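Local structure of exotoxin 5 (Staphylococcus aureus subsp. aureus COL, 3R2I) at residues Arg198-Val210 with Glu216-Ser228. The protein is a superantigen-like exotoxin whose precise function is not established, probably a secreted protein that interferes with host immune defences, as several of its relatives do. Sequence-based numbering, arbitrary orientation.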
# COMPACT_ATOMS: atom_id res chain seq x y z
N ARG A 198 -4.90 -14.38 10.66
CA ARG A 198 -4.49 -15.49 9.84
C ARG A 198 -5.07 -15.51 8.42
O ARG A 198 -5.34 -16.59 7.87
CB ARG A 198 -4.71 -16.83 10.53
CG ARG A 198 -3.92 -16.97 11.81
CD ARG A 198 -4.04 -18.38 12.45
NE ARG A 198 -3.42 -19.42 11.63
CZ ARG A 198 -2.11 -19.72 11.64
NH1 ARG A 198 -1.28 -19.05 12.44
NH2 ARG A 198 -1.64 -20.69 10.85
N LEU A 199 -5.24 -14.34 7.83
CA LEU A 199 -5.59 -14.22 6.44
C LEU A 199 -4.56 -14.90 5.59
O LEU A 199 -3.40 -14.76 5.83
CB LEU A 199 -5.74 -12.76 6.03
CG LEU A 199 -6.10 -12.48 4.58
CD1 LEU A 199 -7.43 -13.06 4.24
CD2 LEU A 199 -6.08 -11.02 4.28
N TYR A 200 -5.03 -15.67 4.63
CA TYR A 200 -4.23 -16.53 3.77
C TYR A 200 -3.49 -17.68 4.47
O TYR A 200 -2.71 -18.35 3.86
CB TYR A 200 -3.28 -15.73 2.90
CG TYR A 200 -3.83 -14.49 2.29
CD1 TYR A 200 -5.04 -14.48 1.65
CD2 TYR A 200 -3.14 -13.33 2.35
CE1 TYR A 200 -5.52 -13.37 1.11
CE2 TYR A 200 -3.62 -12.23 1.81
CZ TYR A 200 -4.81 -12.24 1.17
OH TYR A 200 -5.28 -11.11 0.66
N LYS A 201 -3.71 -17.90 5.75
CA LYS A 201 -3.19 -19.06 6.40
C LYS A 201 -4.14 -19.52 7.41
O LYS A 201 -3.84 -19.56 8.53
CB LYS A 201 -1.84 -18.80 7.08
CG LYS A 201 -1.72 -17.48 7.80
CD LYS A 201 -0.94 -17.59 9.10
CE LYS A 201 0.08 -16.47 9.25
NZ LYS A 201 0.15 -15.94 10.62
N GLY A 202 -5.33 -19.86 7.02
CA GLY A 202 -6.32 -20.16 8.01
C GLY A 202 -7.62 -19.50 7.72
O GLY A 202 -8.60 -20.12 7.49
N THR A 203 -7.61 -18.20 7.71
CA THR A 203 -8.79 -17.48 7.36
C THR A 203 -8.96 -17.32 5.89
O THR A 203 -8.06 -16.99 5.21
CB THR A 203 -8.72 -16.13 8.02
OG1 THR A 203 -8.58 -16.33 9.41
CG2 THR A 203 -9.89 -15.32 7.78
N SER A 204 -10.17 -17.55 5.43
CA SER A 204 -10.52 -17.46 4.03
C SER A 204 -10.24 -16.11 3.41
O SER A 204 -10.37 -15.11 4.02
CB SER A 204 -11.98 -17.87 3.83
OG SER A 204 -12.72 -16.99 3.04
N ASP A 205 -9.88 -16.15 2.15
CA ASP A 205 -9.53 -14.97 1.38
C ASP A 205 -10.77 -14.20 0.87
O ASP A 205 -10.63 -13.23 0.14
CB ASP A 205 -8.63 -15.35 0.19
CG ASP A 205 -9.37 -16.13 -0.88
OD1 ASP A 205 -9.12 -15.86 -2.07
OD2 ASP A 205 -10.20 -17.00 -0.56
N LYS A 206 -11.96 -14.67 1.19
CA LYS A 206 -13.17 -13.98 0.80
C LYS A 206 -13.39 -12.84 1.77
O LYS A 206 -13.59 -13.06 2.97
CB LYS A 206 -14.37 -14.90 0.81
CG LYS A 206 -14.41 -15.88 -0.35
CD LYS A 206 -15.52 -16.92 -0.17
CE LYS A 206 -15.81 -17.66 -1.49
NZ LYS A 206 -14.60 -18.20 -2.22
N GLY A 207 -13.32 -11.62 1.27
CA GLY A 207 -13.51 -10.46 2.08
C GLY A 207 -13.10 -9.19 1.36
O GLY A 207 -12.66 -9.24 0.22
N ARG A 208 -13.25 -8.07 2.06
CA ARG A 208 -12.90 -6.80 1.53
C ARG A 208 -12.51 -5.77 2.57
O ARG A 208 -12.88 -5.85 3.74
CB ARG A 208 -14.06 -6.25 0.71
CG ARG A 208 -15.32 -6.11 1.47
CD ARG A 208 -16.41 -5.40 0.66
NE ARG A 208 -17.48 -4.94 1.56
CZ ARG A 208 -18.52 -4.20 1.18
NH1 ARG A 208 -19.42 -3.82 2.07
NH2 ARG A 208 -18.65 -3.83 -0.10
N ILE A 209 -11.69 -4.83 2.11
CA ILE A 209 -11.29 -3.67 2.85
C ILE A 209 -12.05 -2.53 2.21
O ILE A 209 -12.02 -2.38 0.98
CB ILE A 209 -9.79 -3.36 2.66
CG1 ILE A 209 -8.91 -4.52 3.16
CG2 ILE A 209 -9.44 -2.03 3.37
CD1 ILE A 209 -7.44 -4.39 2.83
N VAL A 210 -12.73 -1.72 3.01
CA VAL A 210 -13.42 -0.54 2.52
C VAL A 210 -12.90 0.68 3.27
O VAL A 210 -13.02 0.78 4.50
CB VAL A 210 -14.97 -0.59 2.69
CG1 VAL A 210 -15.56 0.74 2.28
CG2 VAL A 210 -15.60 -1.71 1.85
N GLU A 216 -17.73 10.71 1.45
CA GLU A 216 -18.66 9.64 1.36
C GLU A 216 -18.20 8.74 0.17
O GLU A 216 -18.78 7.70 -0.08
CB GLU A 216 -20.10 10.20 1.28
CG GLU A 216 -21.11 9.42 2.12
CD GLU A 216 -22.23 10.30 2.72
OE1 GLU A 216 -22.53 11.41 2.18
OE2 GLU A 216 -22.80 9.87 3.76
N LYS A 217 -17.16 9.13 -0.57
CA LYS A 217 -16.60 8.26 -1.61
C LYS A 217 -15.89 7.13 -0.87
O LYS A 217 -15.64 7.22 0.32
CB LYS A 217 -15.54 8.96 -2.48
CG LYS A 217 -16.09 9.98 -3.45
CD LYS A 217 -14.96 10.51 -4.37
CE LYS A 217 -15.52 11.29 -5.54
NZ LYS A 217 -16.40 12.37 -5.03
N LYS A 218 -15.54 6.06 -1.58
CA LYS A 218 -14.82 4.98 -0.93
C LYS A 218 -13.92 4.20 -1.86
O LYS A 218 -14.07 4.25 -3.07
CB LYS A 218 -15.81 4.03 -0.26
CG LYS A 218 -16.81 3.44 -1.18
CD LYS A 218 -17.79 2.64 -0.34
CE LYS A 218 -18.81 1.90 -1.20
NZ LYS A 218 -19.52 0.85 -0.37
N HIS A 219 -12.96 3.49 -1.27
CA HIS A 219 -12.05 2.65 -2.01
C HIS A 219 -12.25 1.23 -1.51
O HIS A 219 -12.08 0.96 -0.32
CB HIS A 219 -10.60 3.07 -1.77
CG HIS A 219 -10.32 4.51 -2.06
ND1 HIS A 219 -9.99 4.96 -3.32
CD2 HIS A 219 -10.32 5.60 -1.25
CE1 HIS A 219 -9.82 6.28 -3.28
NE2 HIS A 219 -10.01 6.69 -2.04
N GLU A 220 -12.66 0.34 -2.40
CA GLU A 220 -12.86 -1.07 -2.08
C GLU A 220 -11.76 -1.97 -2.66
O GLU A 220 -11.47 -1.94 -3.85
CB GLU A 220 -14.18 -1.60 -2.63
CG GLU A 220 -15.41 -0.99 -1.96
CD GLU A 220 -16.69 -1.75 -2.31
OE1 GLU A 220 -16.64 -3.00 -2.53
OE2 GLU A 220 -17.73 -1.06 -2.31
N ILE A 221 -11.26 -2.85 -1.81
CA ILE A 221 -10.20 -3.77 -2.14
C ILE A 221 -10.68 -5.18 -1.85
O ILE A 221 -11.10 -5.48 -0.72
CB ILE A 221 -8.99 -3.49 -1.28
CG1 ILE A 221 -8.46 -2.06 -1.52
CG2 ILE A 221 -7.87 -4.53 -1.59
CD1 ILE A 221 -7.42 -1.59 -0.51
N ASP A 222 -10.61 -6.05 -2.85
CA ASP A 222 -11.03 -7.44 -2.71
C ASP A 222 -9.83 -8.24 -2.18
O ASP A 222 -8.77 -8.27 -2.83
CB ASP A 222 -11.53 -7.90 -4.07
CG ASP A 222 -11.88 -9.36 -4.13
OD1 ASP A 222 -11.73 -10.10 -3.14
OD2 ASP A 222 -12.30 -9.78 -5.24
N LEU A 223 -9.97 -8.84 -1.00
CA LEU A 223 -8.89 -9.62 -0.39
C LEU A 223 -8.47 -10.87 -1.14
O LEU A 223 -7.34 -11.38 -0.92
CB LEU A 223 -9.23 -10.00 1.06
CG LEU A 223 -9.40 -8.83 2.05
CD1 LEU A 223 -9.82 -9.28 3.43
CD2 LEU A 223 -8.08 -8.03 2.10
N SER A 224 -9.33 -11.37 -2.04
CA SER A 224 -9.05 -12.59 -2.78
C SER A 224 -8.07 -12.41 -3.96
O SER A 224 -7.70 -13.36 -4.61
CB SER A 224 -10.35 -13.19 -3.32
OG SER A 224 -10.84 -12.41 -4.40
N GLU A 225 -7.66 -11.17 -4.21
CA GLU A 225 -6.73 -10.87 -5.25
C GLU A 225 -5.74 -9.82 -4.75
O GLU A 225 -6.07 -9.00 -3.90
CB GLU A 225 -7.43 -10.18 -6.43
CG GLU A 225 -8.48 -10.94 -7.20
CD GLU A 225 -8.91 -10.17 -8.48
OE1 GLU A 225 -9.28 -10.82 -9.49
OE2 GLU A 225 -8.83 -8.92 -8.49
N LYS A 226 -4.59 -9.76 -5.39
CA LYS A 226 -3.56 -8.77 -5.10
C LYS A 226 -3.99 -7.44 -5.70
O LYS A 226 -4.58 -7.42 -6.79
CB LYS A 226 -2.29 -9.21 -5.80
CG LYS A 226 -1.06 -8.32 -5.63
CD LYS A 226 0.12 -9.00 -6.35
CE LYS A 226 1.39 -8.16 -6.26
NZ LYS A 226 2.55 -8.73 -6.98
N LEU A 227 -3.66 -6.34 -5.04
CA LEU A 227 -4.05 -5.04 -5.60
C LEU A 227 -3.49 -4.94 -7.03
O LEU A 227 -2.38 -5.37 -7.26
CB LEU A 227 -3.50 -3.91 -4.73
CG LEU A 227 -4.00 -2.49 -5.01
CD1 LEU A 227 -5.48 -2.40 -4.66
CD2 LEU A 227 -3.18 -1.53 -4.14
N SER A 228 -4.24 -4.39 -7.99
CA SER A 228 -3.74 -4.30 -9.35
C SER A 228 -2.58 -3.32 -9.36
O SER A 228 -2.52 -2.44 -8.55
CB SER A 228 -4.81 -3.80 -10.33
OG SER A 228 -5.19 -2.47 -9.95
O HOH W 1 -13.29 -11.65 -1.72
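Leu-223 meets the 198-210 segment with every atom of its side chain, and following it outward shows how a residue just past a strand can pack across the start of its neighbour. Its CB rests 3.6 Å from both Gly-207 O and Asp-205 O; CG lies over the Gly-207 carbonyl; CD1 lies near Gly-207 C and Arg-208 N, where the glycine brings no side chain of its own; CD2 packs 3.8 Å from Ile-209 CG1, the two side chains crossing at about a right angle, and also meets Leu-199 CD2. With CG turned away from its own carbonyl carbon (chi1 -63°), the branched end lies across Gly-207 toward Ile-209. The leucine backbone is gripped too: its N donates to Gly-207 O from above the carbonyl plane. Leu-223 O takes the hydroxyl of Tyr-200, 2.6 Å from OH, on an in-plane lone pair. Arg-190 of helix 182-197 also bonds that hydroxyl.

Ile-209 and Ile-221 form the hydrogen-bonded pair, their CB atoms 4.0 Å apart on the face covered by that helix. On the other face, Arg-208 NH2 reaches Glu-220 OE1 at 3.3 Å from above the carboxylate plane, the guanidinium and carboxylate nearly perpendicular (87°), a bent salt bridge; Lys-218 binds the other carboxylate oxygen weakly. Water 1 links Gly-207 N to Asp-222 OD1, which also accepts from Ser-224 N, closing an Asx turn.

The arrangement is an antiparallel beta hairpin at the edge of the five-stranded mixed sheet, packed on a helix in the beta-grasp domain of staphylococcal superantigen-like toxins.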